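Local coordinates for histidine--tRNA ligase (Staphylococcus aureus, PDB 1QE0), which catalyses the ATP-dependent attachment of L-histidine to its cognate tRNA, releasing AMP and diphosphate, and works as a homodimer, at residues 12-15 and 16-20; 22-25 and 26-30. All coordinates share one frame; numbering follows the deposited sequence.

Contact 1: residues 12-15 and 16-20; sequences LPED and SKKWR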
loop_
_atom_site.group_PDB
_atom_site.type_symbol
_atom_site.label_atom_id
_atom_site.label_comp_id
_atom_site.label_asym_id
_atom_site.label_seq_id
_atom_site.Cartn_x
_atom_site.Cartn_y
_atom_site.Cartn_z
ATOM N N LEU A 12 0.005 -11.213 10.122
ATOM C CA LEU A 12 1.290 -11.592 10.681
ATOM C C LEU A 12 2.370 -11.850 9.620
ATOM O O LEU A 12 2.052 -11.996 8.454
ATOM C CB LEU A 12 1.088 -12.796 11.595
ATOM C CG LEU A 12 0.081 -12.631 12.745
ATOM C CD1 LEU A 12 0.184 -13.824 13.635
ATOM C CD2 LEU A 12 0.351 -11.378 13.547
ATOM N N PRO A 13 3.660 -11.925 10.009
ATOM C CA PRO A 13 4.776 -12.163 9.072
ATOM C C PRO A 13 4.636 -13.143 7.900
ATOM O O PRO A 13 5.314 -12.980 6.884
ATOM C CB PRO A 13 5.917 -12.561 9.994
ATOM C CG PRO A 13 5.673 -11.687 11.142
ATOM C CD PRO A 13 4.179 -11.739 11.376
ATOM N N GLU A 14 3.764 -14.142 8.011
ATOM C CA GLU A 14 3.583 -15.126 6.934
ATOM C C GLU A 14 2.753 -14.600 5.787
ATOM O O GLU A 14 2.939 -15.004 4.633
ATOM C CB GLU A 14 2.908 -16.400 7.442
ATOM C CG GLU A 14 2.869 -17.479 6.355
ATOM C CD GLU A 14 1.941 -18.634 6.683
ATOM O OE1 GLU A 14 2.210 -19.358 7.662
ATOM O OE2 GLU A 14 0.947 -18.829 5.948
ATOM N N ASP A 15 1.818 -13.726 6.127
ATOM C CA ASP A 15 0.920 -13.116 5.170
ATOM C C ASP A 15 1.335 -11.735 4.708
ATOM O O ASP A 15 1.088 -11.377 3.552
ATOM C CB ASP A 15 -0.444 -13.026 5.799
ATOM C CG ASP A 15 -0.861 -14.314 6.395
ATOM O OD1 ASP A 15 -0.698 -15.325 5.698
ATOM O OD2 ASP A 15 -1.309 -14.326 7.554
ATOM N N SER A 16 1.948 -10.950 5.596
ATOM C CA SER A 16 2.363 -9.599 5.232
ATOM C C SER A 16 3.122 -9.578 3.928
ATOM O O SER A 16 2.864 -8.725 3.091
ATOM C CB SER A 16 3.159 -8.921 6.332
ATOM O OG SER A 16 4.284 -9.683 6.654
ATOM N N LYS A 17 3.979 -10.563 3.712
ATOM C CA LYS A 17 4.724 -10.650 2.455
ATOM C C LYS A 17 3.831 -10.833 1.201
ATOM O O LYS A 17 4.189 -10.346 0.113
ATOM C CB LYS A 17 5.774 -11.770 2.519
ATOM C CG LYS A 17 5.195 -13.175 2.666
ATOM C CD LYS A 17 6.241 -14.164 3.161
ATOM C CE LYS A 17 5.666 -15.558 3.262
ATOM N NZ LYS A 17 6.578 -16.492 3.984
ATOM N N LYS A 18 2.694 -11.526 1.372
ATOM C CA LYS A 18 1.724 -11.813 0.306
ATOM C C LYS A 18 0.993 -10.542 -0.003
ATOM O O LYS A 18 0.673 -10.285 -1.154
ATOM C CB LYS A 18 0.705 -12.855 0.762
ATOM C CG LYS A 18 1.263 -14.213 1.103
ATOM C CD LYS A 18 0.165 -15.045 1.727
ATOM C CE LYS A 18 0.528 -16.525 1.943
ATOM N NZ LYS A 18 1.647 -16.740 2.909
ATOM N N TRP A 19 0.675 -9.776 1.044
ATOM C CA TRP A 19 0.004 -8.475 0.899
ATOM C C TRP A 19 0.932 -7.510 0.162
ATOM O O TRP A 19 0.511 -6.846 -0.782
ATOM C CB TRP A 19 -0.324 -7.852 2.256
ATOM C CG TRP A 19 -1.545 -8.357 2.857
ATOM C CD1 TRP A 19 -1.722 -9.567 3.459
ATOM C CD2 TRP A 19 -2.816 -7.710 2.877
ATOM N NE1 TRP A 19 -3.038 -9.718 3.850
ATOM C CE2 TRP A 19 -3.727 -8.587 3.504
ATOM C CE3 TRP A 19 -3.275 -6.472 2.430
ATOM C CZ2 TRP A 19 -5.071 -8.263 3.683
ATOM C CZ3 TRP A 19 -4.613 -6.152 2.612
ATOM C CH2 TRP A 19 -5.490 -7.039 3.236
ATOM N N ARG A 20 2.191 -7.427 0.593
ATOM C CA ARG A 20 3.141 -6.525 -0.047
ATOM C C ARG A 20 3.390 -6.881 -1.486
ATOM O O ARG A 20 3.615 -6.002 -2.309
ATOM C CB ARG A 20 4.456 -6.462 0.696
ATOM C CG ARG A 20 4.292 -5.955 2.105
ATOM C CD ARG A 20 5.628 -5.590 2.653
ATOM N NE ARG A 20 6.551 -6.713 2.566
ATOM C CZ ARG A 20 6.826 -7.479 3.601
ATOM N NH1 ARG A 20 7.662 -8.489 3.494
ATOM N NH2 ARG A 20 6.268 -7.206 4.759
#

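Contact 2: residues 22-25 and 26-30; sequences IENQ and LDELM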
loop_
_atom_site.group_PDB
_atom_site.type_symbol
_atom_site.label_atom_id
_atom_site.label_comp_id
_atom_site.label_asym_id
_atom_site.label_seq_id
_atom_site.Cartn_x
_atom_site.Cartn_y
_atom_site.Cartn_z
ATOM N N ILE A 22 1.183 -8.298 -3.589
ATOM C CA ILE A 22 -0.017 -7.852 -4.260
ATOM C C ILE A 22 -0.043 -6.316 -4.342
ATOM O O ILE A 22 -0.170 -5.753 -5.425
ATOM C CB ILE A 22 -1.235 -8.393 -3.526
ATOM C CG1 ILE A 22 -1.360 -9.876 -3.838
ATOM C CG2 ILE A 22 -2.487 -7.632 -3.918
ATOM C CD1 ILE A 22 -2.360 -10.601 -2.982
ATOM N N GLU A 23 0.105 -5.655 -3.203
ATOM C CA GLU A 23 0.113 -4.205 -3.168
ATOM C C GLU A 23 1.124 -3.627 -4.131
ATOM O O GLU A 23 0.795 -2.694 -4.861
ATOM C CB GLU A 23 0.416 -3.683 -1.768
ATOM C CG GLU A 23 -0.622 -4.089 -0.782
ATOM C CD GLU A 23 -0.232 -3.823 0.658
ATOM O OE1 GLU A 23 0.972 -3.613 0.961
ATOM O OE2 GLU A 23 -1.165 -3.825 1.495
ATOM N N ASN A 24 2.332 -4.180 -4.168
ATOM C CA ASN A 24 3.364 -3.656 -5.063
ATOM C C ASN A 24 3.021 -3.879 -6.520
ATOM O O ASN A 24 3.227 -3.007 -7.363
ATOM C CB ASN A 24 4.751 -4.220 -4.755
ATOM C CG ASN A 24 5.843 -3.668 -5.706
ATOM O OD1 ASN A 24 6.396 -4.395 -6.536
ATOM N ND2 ASN A 24 6.170 -2.382 -5.560
ATOM N N GLN A 25 2.455 -5.034 -6.819
ATOM C CA GLN A 25 2.068 -5.340 -8.190
ATOM C C GLN A 25 0.966 -4.395 -8.707
ATOM O O GLN A 25 0.936 -4.061 -9.900
ATOM C CB GLN A 25 1.630 -6.795 -8.287
ATOM C CG GLN A 25 1.083 -7.143 -9.615
ATOM C CD GLN A 25 1.365 -8.556 -9.973
ATOM O OE1 GLN A 25 2.415 -9.086 -9.645
ATOM N NE2 GLN A 25 0.454 -9.172 -10.696
ATOM N N LEU A 26 0.044 -3.994 -7.826
ATOM C CA LEU A 26 -1.044 -3.079 -8.194
ATOM C C LEU A 26 -0.500 -1.656 -8.432
ATOM O O LEU A 26 -0.929 -0.949 -9.351
ATOM C CB LEU A 26 -2.133 -3.081 -7.125
ATOM C CG LEU A 26 -3.049 -4.317 -7.094
ATOM C CD1 LEU A 26 -3.954 -4.385 -5.825
ATOM C CD2 LEU A 26 -3.864 -4.315 -8.364
ATOM N N ASP A 27 0.478 -1.250 -7.639
ATOM C CA ASP A 27 1.063 0.064 -7.825
ATOM C C ASP A 27 1.729 0.134 -9.192
ATOM O O ASP A 27 1.689 1.176 -9.844
ATOM C CB ASP A 27 2.071 0.349 -6.714
ATOM C CG ASP A 27 1.424 0.422 -5.340
ATOM O OD1 ASP A 27 0.198 0.638 -5.223
ATOM O OD2 ASP A 27 2.144 0.261 -4.352
ATOM N N GLU A 28 2.314 -0.981 -9.634
ATOM C CA GLU A 28 2.982 -1.043 -10.936
ATOM C C GLU A 28 1.993 -0.987 -12.059
ATOM O O GLU A 28 2.179 -0.252 -13.011
ATOM C CB GLU A 28 3.766 -2.318 -11.088
ATOM C CG GLU A 28 4.870 -2.466 -10.088
ATOM C CD GLU A 28 5.710 -3.690 -10.349
ATOM O OE1 GLU A 28 5.582 -4.276 -11.464
ATOM O OE2 GLU A 28 6.499 -4.052 -9.443
ATOM N N LEU A 29 0.973 -1.830 -11.985
ATOM C CA LEU A 29 -0.071 -1.848 -12.999
ATOM C C LEU A 29 -0.652 -0.423 -13.141
ATOM O O LEU A 29 -0.845 0.052 -14.261
ATOM C CB LEU A 29 -1.195 -2.829 -12.616
ATOM C CG LEU A 29 -1.310 -4.283 -13.097
ATOM C CD1 LEU A 29 -0.101 -4.700 -13.839
ATOM C CD2 LEU A 29 -1.563 -5.203 -11.935
ATOM N N MET A 30 -0.874 0.285 -12.028
ATOM C CA MET A 30 -1.443 1.640 -12.094
ATOM C C MET A 30 -0.521 2.585 -12.845
ATOM O O MET A 30 -0.946 3.571 -13.451
ATOM C CB MET A 30 -1.751 2.201 -10.700
ATOM C CG MET A 30 -2.788 1.409 -9.930
ATOM S SD MET A 30 -4.340 1.186 -10.808
ATOM C CE MET A 30 -4.023 -0.398 -11.498
#

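Contact 1: residues 12-15 and 16-20
Lys18 folds back over the first turn of helix 13-33 and sets its ammonium group on the backbone of Glu14: NZ donates to Glu14 O at 2.8 Å, approaching from above the carbonyl plane rather than along a lone pair. The bend comes at the last torsion (chi4 64°), after an otherwise extended chain, letting lysine reach one turn back. Two long salt bridges join the same nitrogen, to Glu14 OE2 at 3.8 Å and to Asp15 OD1 at 3.9 Å. The Glu14 chain runs alongside Lys18, whereas Asp15 slants across it. In the backbone, Asp15 O takes Trp19 N at 3.0 Å and also Lys18 N, and lies at the edge of the indole, in its plane. Leu12 O likewise accepts two amides, Ser16 N and Asp15 N. Pro13 suits the first turn, where an N-H has no preceding turn to bond to. The small hydroxyl of Ser16 hydrogen-bonds to Glu37 O of the second subunit, Lys17 pairs with Glu328, and Trp19 packs on Ile310 and Leu314. Glu14 and Asp15, in the first turn, are probably favoured by the helix dipole, and the ammonium of Lys18 probably offsets part of the repulsion between their carboxylates.

Contact 2: residues 22-25 and 26-30
Ile22 and Leu26 run side by side, one helical turn apart, with Ile22 CG2 and Leu26 CD1 4.0 Å from each other; Leu26 N donates to Ile22 O at 3.0 Å. The next three carbonyls are satisfied in the same i to i+4 fashion: Glu23 O by Asp27 N, Asn24 O by Glu28 N at 3.2 Å, and Gln25 O by Leu29 N with an N-H...O angle of 169°. Glu23 O also receives a weak second bond from Leu26 N. Three polar side chains find their strongest partners beyond the helix. Glu23 forms a salt bridge with Arg39 of the second subunit, Asp27 OD1 hydrogen-bonds to Tyr105 OH, and Gln25 NE2 to Ser153 OG. In Gln25, CG lies opposite the backbone N about the first torsion (chi1 174°), bringing that carbon within 4.0 Å of Leu29 CD2 as the two chains slant past each other. Branched, apolar Ile22 and Leu26 fit the buried side, against Ile310 of helix 310-319, and Leu26 and Met30 reach Phe127 of strand 123-132. Apolar along one side and polar elsewhere, this is an amphipathic helix lying between a sheet, neighbouring helices and a dimer partner.

Overall arrangement
From the N terminus the chain enters helix 13-33 at contact 1 and continues along it to contact 2. The two are in series, about 15 Å apart between centres, and neither nests in nor crosses the other; each closes just a local turn. Around contact 1 the first turns of the helix meet helix 310-319, the loop that follows it and the second subunit. Farther along, contact 2 meets helix 310-319 again, then adds helix 137-153 and strand 123-132 of the large mixed sheet. Both contacts reach the other subunit: Arg20 of contact 1 pairs with Glu37 there, and Asp27 of contact 2 packs on Arg20 of that chain. One helix thereby joins the class II catalytic core to the dimer interface.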